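Local atomic coordinates of LAO/AO transport system kinase (Escherichia coli, PDB entry 2P67), a protein that belongs to the MeaB family of P-loop GTPases. Residues A137-M141 / A167-D171; D297-Y302 / Q322-I327. All blocks are in the same frame, centred on the assembly; numbering follows the deposited sequence.

Contact 1 lies deep in the P-loop domain, its centre about 5 Å from the centre of the chain; contact 2 lies about 36 Å from that centre, in the C-terminal helices. The two do not touch, their nearest atoms being about 20 Å apart. Contact 1 sets a helix beside a turn and is built on sulfur and aliphatic groups, with the Arg138 guanidinium laid over Met169 and with Arg168 at the exposed margin. Contact 2 pairs two antiparallel helices through aromatic rings, partly buried, and packs against the second subunit. No direct hydrogen bond crosses either contact. Helix 267-294 is the common neighbour, touched by Arg138 in contact 1 and by Phe298 and Ile327 in contact 2.

Contact 1: residues A137-M141 / A167-D171; sequences ARELM and ARMVD
Met169 packs into one side of helix 133-146 in a buried, mainly apolar contact between that helix and the turn leading into strand 172-177. Its SD meets Met141 SD at 3.8 Å, the two side chains crossing at about a right angle, and the same Met169 SD lies 4.0 Å from Ala137 CB. Met169 CG sits between its own backbone N and carbonyl carbon (chi1 73°), which leads the chain up against both groups. Met141 is bent at its last torsion, which brings CE to 3.6 Å from Met169 O, a carbonyl that accepts a hydrogen bond from Arg58. Ala167 to Val170 form a type I beta turn between helix 162-167 and a strand of the parallel sheet of this P-loop domain; Met141 and Val170 both touch strand 151-157 of that sheet. Arg138 runs extended from CG to NE and lays one guanidinium face over Met169 CB, 3.6 Å from NH1. Its NH2 comes within 4.6 Å of Arg168 NE, a like charge at the exposed margin. One water accepts weak hydrogen bonds from NH2 of both Arg138 and Arg168. A bound sodium ion lies about 6 Å from the Arg138 side chain; Asp171 forms a salt bridge with Arg272 of that site.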
loop_
_atom_site.group_PDB
_atom_site.type_symbol
_atom_site.label_atom_id
_atom_site.label_comp_id
_atom_site.label_asym_id
_atom_site.label_seq_id
_atom_site.Cartn_x
_atom_site.Cartn_y
_atom_site.Cartn_z
ATOM N N ALA A 137 -7.391 -16.367 13.203
ATOM C CA ALA A 137 -8.162 -16.806 12.040
ATOM C C ALA A 137 -7.372 -17.820 11.228
ATOM O O ALA A 137 -7.918 -18.855 10.842
ATOM C CB ALA A 137 -8.576 -15.596 11.166
ATOM N N ARG A 138 -6.095 -17.514 10.971
ATOM C CA ARG A 138 -5.231 -18.406 10.210
ATOM C C ARG A 138 -5.081 -19.781 10.868
ATOM O O ARG A 138 -5.156 -20.814 10.184
ATOM C CB ARG A 138 -3.857 -17.782 9.981
ATOM C CG ARG A 138 -3.842 -16.657 8.966
ATOM C CD ARG A 138 -2.440 -16.117 8.783
ATOM N NE ARG A 138 -2.484 -14.762 8.249
ATOM C CZ ARG A 138 -2.225 -14.403 6.994
ATOM N NH1 ARG A 138 -1.868 -15.312 6.082
ATOM N NH2 ARG A 138 -2.315 -13.105 6.663
ATOM N N GLU A 139 -4.844 -19.797 12.178
ATOM C CA GLU A 139 -4.699 -21.068 12.886
ATOM C C GLU A 139 -6.003 -21.905 12.854
ATOM O O GLU A 139 -5.973 -23.126 12.637
ATOM C CB GLU A 139 -4.178 -20.829 14.311
ATOM C CG GLU A 139 -2.775 -20.232 14.289
ATOM C CD GLU A 139 -2.259 -19.831 15.647
ATOM O OE1 GLU A 139 -3.079 -19.635 16.583
ATOM O OE2 GLU A 139 -1.017 -19.717 15.759
ATOM N N LEU A 140 -7.148 -21.251 13.042
ATOM C CA LEU A 140 -8.411 -21.957 12.988
ATOM C C LEU A 140 -8.654 -22.519 11.578
ATOM O O LEU A 140 -9.167 -23.620 11.442
ATOM C CB LEU A 140 -9.550 -21.042 13.406
ATOM C CG LEU A 140 -9.505 -20.459 14.832
ATOM C CD1 LEU A 140 -10.797 -19.697 15.066
ATOM C CD2 LEU A 140 -9.346 -21.538 15.904
ATOM N N MET A 141 -8.279 -21.747 10.553
ATOM C CA MET A 141 -8.348 -22.196 9.152
ATOM C C MET A 141 -7.505 -23.463 8.937
ATOM O O MET A 141 -7.972 -24.419 8.312
ATOM C CB MET A 141 -7.878 -21.086 8.189
ATOM C CG MET A 141 -8.844 -19.902 8.065
ATOM S SD MET A 141 -8.153 -18.532 7.072
ATOM C CE MET A 141 -8.480 -19.164 5.401
ATOM N N ALA A 167 -7.994 -10.553 2.476
ATOM C CA ALA A 167 -7.484 -10.929 1.161
ATOM C C ALA A 167 -6.147 -11.643 1.248
ATOM O O ALA A 167 -5.873 -12.518 0.440
ATOM C CB ALA A 167 -7.337 -9.688 0.284
ATOM N N ARG A 168 -5.335 -11.258 2.235
ATOM C CA ARG A 168 -3.970 -11.770 2.425
ATOM C C ARG A 168 -3.906 -13.208 2.927
ATOM O O ARG A 168 -2.832 -13.798 2.959
ATOM C CB ARG A 168 -3.216 -10.911 3.446
ATOM C CG ARG A 168 -2.880 -9.512 3.014
ATOM C CD ARG A 168 -1.792 -8.919 3.898
ATOM N NE ARG A 168 -2.190 -8.726 5.292
ATOM C CZ ARG A 168 -2.362 -7.534 5.872
ATOM N NH1 ARG A 168 -2.172 -6.416 5.176
ATOM N NH2 ARG A 168 -2.716 -7.462 7.152
ATOM N N MET A 169 -5.039 -13.757 3.353
ATOM C CA MET A 169 -5.052 -15.141 3.830
ATOM C C MET A 169 -5.938 -16.105 3.028
ATOM O O MET A 169 -6.205 -17.215 3.484
ATOM C CB MET A 169 -5.410 -15.192 5.332
ATOM C CG MET A 169 -6.879 -14.911 5.684
ATOM S SD MET A 169 -7.158 -14.888 7.515
ATOM C CE MET A 169 -6.821 -13.188 7.776
ATOM N N VAL A 170 -6.419 -15.697 1.848
ATOM C CA VAL A 170 -7.388 -16.545 1.113
ATOM C C VAL A 170 -6.974 -16.715 -0.351
ATOM O O VAL A 170 -6.187 -15.918 -0.865
ATOM C CB VAL A 170 -8.849 -15.982 1.179
ATOM C CG1 VAL A 170 -9.349 -15.937 2.636
ATOM C CG2 VAL A 170 -8.957 -14.608 0.483
ATOM N N ASP A 171 -7.499 -17.762 -0.982
ATOM C CA ASP A 171 -7.247 -18.084 -2.389
ATOM C C ASP A 171 -8.044 -17.145 -3.288
ATOM O O ASP A 171 -7.566 -16.726 -4.347
ATOM C CB ASP A 171 -7.687 -19.521 -2.700
ATOM C CG ASP A 171 -6.916 -20.571 -1.905
ATOM O OD1 ASP A 171 -5.750 -20.294 -1.523
ATOM O OD2 ASP A 171 -7.466 -21.685 -1.723
HETATM O O HOH W 1 -4.238 -10.549 7.387
#

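Contact 2: residues D297-Y302 / Q322-I327; sequences DFDRYY and QLSEFI
Tyr301 and Phe326 form an offset (parallel-displaced) stack, with ring centroids 4.5 Å apart and planes 15° from parallel. The two side chains come from facing helices and slide past each other in opposite directions, which places Phe326 CD1 over the middle of the tyrosine ring. Tyr301 CB in turn stands over the same face of Phe326 in a CH-pi contact, 4.2 Å from the ring centroid. With CG anti to the backbone N in both residues, each ring is carried across toward the other helix. Phe298 completes an aromatic cluster: its ring plane is turned 48° from that of Phe326, whose CD2 reaches the Phe298 edge, 3.6 Å from CD1.

Aliphatic side chains fill in around the rings. Leu323 CD2 comes to the edges of both tyrosines, 3.8 Å from Tyr302 CD1, and also touches Phe298. Ile327 CG1 approaches Phe298 CE1 obliquely at 3.5 Å.

The backbones belong to an antiparallel helix hairpin, 296-310 with 316-328, whose local axes run at 166° and 10.9 Å apart. Its inner residues also meet helix 267-294, where Phe293 packs edge-to-face with Phe298 and with Tyr302. In the second subunit, Thr284 packs on Phe298 and Leu323, while Val288 meets Ile327.

Polar contacts lie toward the Gln322 end. A water bridges the helices, 2.8 Å from Tyr301 OH and donating to Gln322 O at 2.7 Å. The Gln322 side chain passes obliquely by the tyrosine hydroxyl, while its NE2 is hydrogen-bonded to Thr305 OG1.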
loop_
_atom_site.group_PDB
_atom_site.type_symbol
_atom_site.label_atom_id
_atom_site.label_comp_id
_atom_site.label_asym_id
_atom_site.label_seq_id
_atom_site.Cartn_x
_atom_site.Cartn_y
_atom_site.Cartn_z
ATOM N N ASP A 297 11.693 5.052 26.848
ATOM C CA ASP A 297 12.807 5.953 26.581
ATOM C C ASP A 297 12.912 6.311 25.106
ATOM O O ASP A 297 13.144 7.482 24.756
ATOM C CB ASP A 297 14.123 5.342 27.056
ATOM C CG ASP A 297 14.265 5.367 28.571
ATOM O OD1 ASP A 297 13.591 6.193 29.231
ATOM O OD2 ASP A 297 15.060 4.564 29.092
ATOM N N PHE A 298 12.754 5.309 24.241
ATOM C CA PHE A 298 12.849 5.555 22.808
ATOM C C PHE A 298 11.667 6.370 22.294
ATOM O O PHE A 298 11.845 7.240 21.449
ATOM C CB PHE A 298 12.985 4.268 21.987
ATOM C CG PHE A 298 13.073 4.531 20.517
ATOM C CD1 PHE A 298 14.272 4.960 19.947
ATOM C CD2 PHE A 298 11.949 4.423 19.712
ATOM C CE1 PHE A 298 14.351 5.247 18.572
ATOM C CE2 PHE A 298 12.020 4.712 18.342
ATOM C CZ PHE A 298 13.221 5.121 17.780
ATOM N N ASP A 299 10.468 6.060 22.782
ATOM C CA ASP A 299 9.259 6.785 22.401
ATOM C C ASP A 299 9.412 8.273 22.719
ATOM O O ASP A 299 9.034 9.131 21.913
ATOM C CB ASP A 299 8.033 6.209 23.118
ATOM C CG ASP A 299 6.789 7.060 22.928
ATOM O OD1 ASP A 299 6.294 7.153 21.789
ATOM O OD2 ASP A 299 6.320 7.658 23.918
ATOM N N ARG A 300 9.977 8.562 23.891
ATOM C CA ARG A 300 10.212 9.933 24.338
ATOM C C ARG A 300 11.197 10.659 23.418
ATOM O O ARG A 300 10.896 11.741 22.914
ATOM C CB ARG A 300 10.708 9.918 25.795
ATOM C CG ARG A 300 11.108 11.285 26.366
ATOM C CD ARG A 300 11.238 11.246 27.886
ATOM N NE ARG A 300 9.955 10.960 28.537
ATOM C CZ ARG A 300 9.683 9.863 29.246
ATOM N NH1 ARG A 300 10.602 8.918 29.423
ATOM N NH2 ARG A 300 8.481 9.713 29.788
ATOM N N TYR A 301 12.354 10.039 23.185
ATOM C CA TYR A 301 13.389 10.585 22.320
ATOM C C TYR A 301 12.910 10.744 20.874
ATOM O O TYR A 301 13.230 11.737 20.205
ATOM C CB TYR A 301 14.619 9.686 22.356
ATOM C CG TYR A 301 15.841 10.321 21.744
ATOM C CD1 TYR A 301 16.597 11.240 22.469
ATOM C CD2 TYR A 301 16.239 10.017 20.442
ATOM C CE1 TYR A 301 17.719 11.834 21.925
ATOM C CE2 TYR A 301 17.367 10.615 19.880
ATOM C CZ TYR A 301 18.102 11.522 20.639
ATOM O OH TYR A 301 19.214 12.122 20.119
ATOM N N TYR A 302 12.138 9.762 20.403
ATOM C CA TYR A 302 11.535 9.828 19.069
ATOM C C TYR A 302 10.595 11.033 18.932
ATOM O O TYR A 302 10.660 11.772 17.942
ATOM C CB TYR A 302 10.809 8.509 18.735
ATOM C CG TYR A 302 10.198 8.513 17.360
ATOM C CD1 TYR A 302 10.988 8.327 16.227
ATOM C CD2 TYR A 302 8.827 8.698 17.189
ATOM C CE1 TYR A 302 10.432 8.345 14.940
ATOM C CE2 TYR A 302 8.261 8.712 15.911
ATOM C CZ TYR A 302 9.079 8.550 14.794
ATOM O OH TYR A 302 8.514 8.558 13.543
ATOM N N GLN A 322 20.511 10.985 14.614
ATOM C CA GLN A 322 20.469 10.902 16.062
ATOM C C GLN A 322 19.525 9.805 16.550
ATOM O O GLN A 322 19.782 9.185 17.581
ATOM C CB GLN A 322 20.147 12.253 16.689
ATOM C CG GLN A 322 18.733 12.748 16.527
ATOM C CD GLN A 322 18.554 14.115 17.155
ATOM O OE1 GLN A 322 19.487 14.924 17.180
ATOM N NE2 GLN A 322 17.358 14.379 17.674
ATOM N N LEU A 323 18.445 9.548 15.814
ATOM C CA LEU A 323 17.628 8.380 16.122
ATOM C C LEU A 323 18.439 7.088 15.971
ATOM O O LEU A 323 18.372 6.216 16.839
ATOM C CB LEU A 323 16.358 8.336 15.261
ATOM C CG LEU A 323 15.274 9.317 15.704
ATOM C CD1 LEU A 323 14.234 9.467 14.586
ATOM C CD2 LEU A 323 14.652 8.900 17.045
ATOM N N SER A 324 19.219 6.994 14.894
ATOM C CA SER A 324 20.064 5.822 14.630
ATOM C C SER A 324 21.097 5.617 15.731
ATOM O O SER A 324 21.291 4.504 16.217
ATOM C CB SER A 324 20.785 5.966 13.292
ATOM O OG SER A 324 19.877 5.902 12.212
ATOM N N GLU A 325 21.765 6.699 16.114
ATOM C CA GLU A 325 22.737 6.659 17.207
ATOM C C GLU A 325 22.091 6.231 18.523
ATOM O O GLU A 325 22.655 5.404 19.247
ATOM C CB GLU A 325 23.434 8.020 17.363
ATOM C CG GLU A 325 24.321 8.389 16.182
ATOM C CD GLU A 325 24.994 9.754 16.317
ATOM O OE1 GLU A 325 24.618 10.565 17.199
ATOM O OE2 GLU A 325 25.911 10.019 15.511
ATOM N N PHE A 326 20.921 6.789 18.836
ATOM C CA PHE A 326 20.188 6.389 20.035
ATOM C C PHE A 326 19.907 4.887 20.032
ATOM O O PHE A 326 20.102 4.215 21.053
ATOM C CB PHE A 326 18.885 7.174 20.184
ATOM C CG PHE A 326 18.186 6.948 21.500
ATOM C CD1 PHE A 326 18.400 7.811 22.578
ATOM C CD2 PHE A 326 17.301 5.879 21.662
ATOM C CE1 PHE A 326 17.753 7.606 23.795
ATOM C CE2 PHE A 326 16.642 5.670 22.876
ATOM C CZ PHE A 326 16.870 6.536 23.946
ATOM N N ILE A 327 19.472 4.364 18.884
ATOM C CA ILE A 327 19.185 2.932 18.733
ATOM C C ILE A 327 20.436 2.049 18.892
ATOM O O ILE A 327 20.394 1.056 19.623
ATOM C CB ILE A 327 18.429 2.632 17.413
ATOM C CG1 ILE A 327 17.014 3.210 17.484
ATOM C CG2 ILE A 327 18.382 1.122 17.123
ATOM C CD1 ILE A 327 16.443 3.582 16.153
HETATM O O HOH W 2 21.192 10.188 19.601
#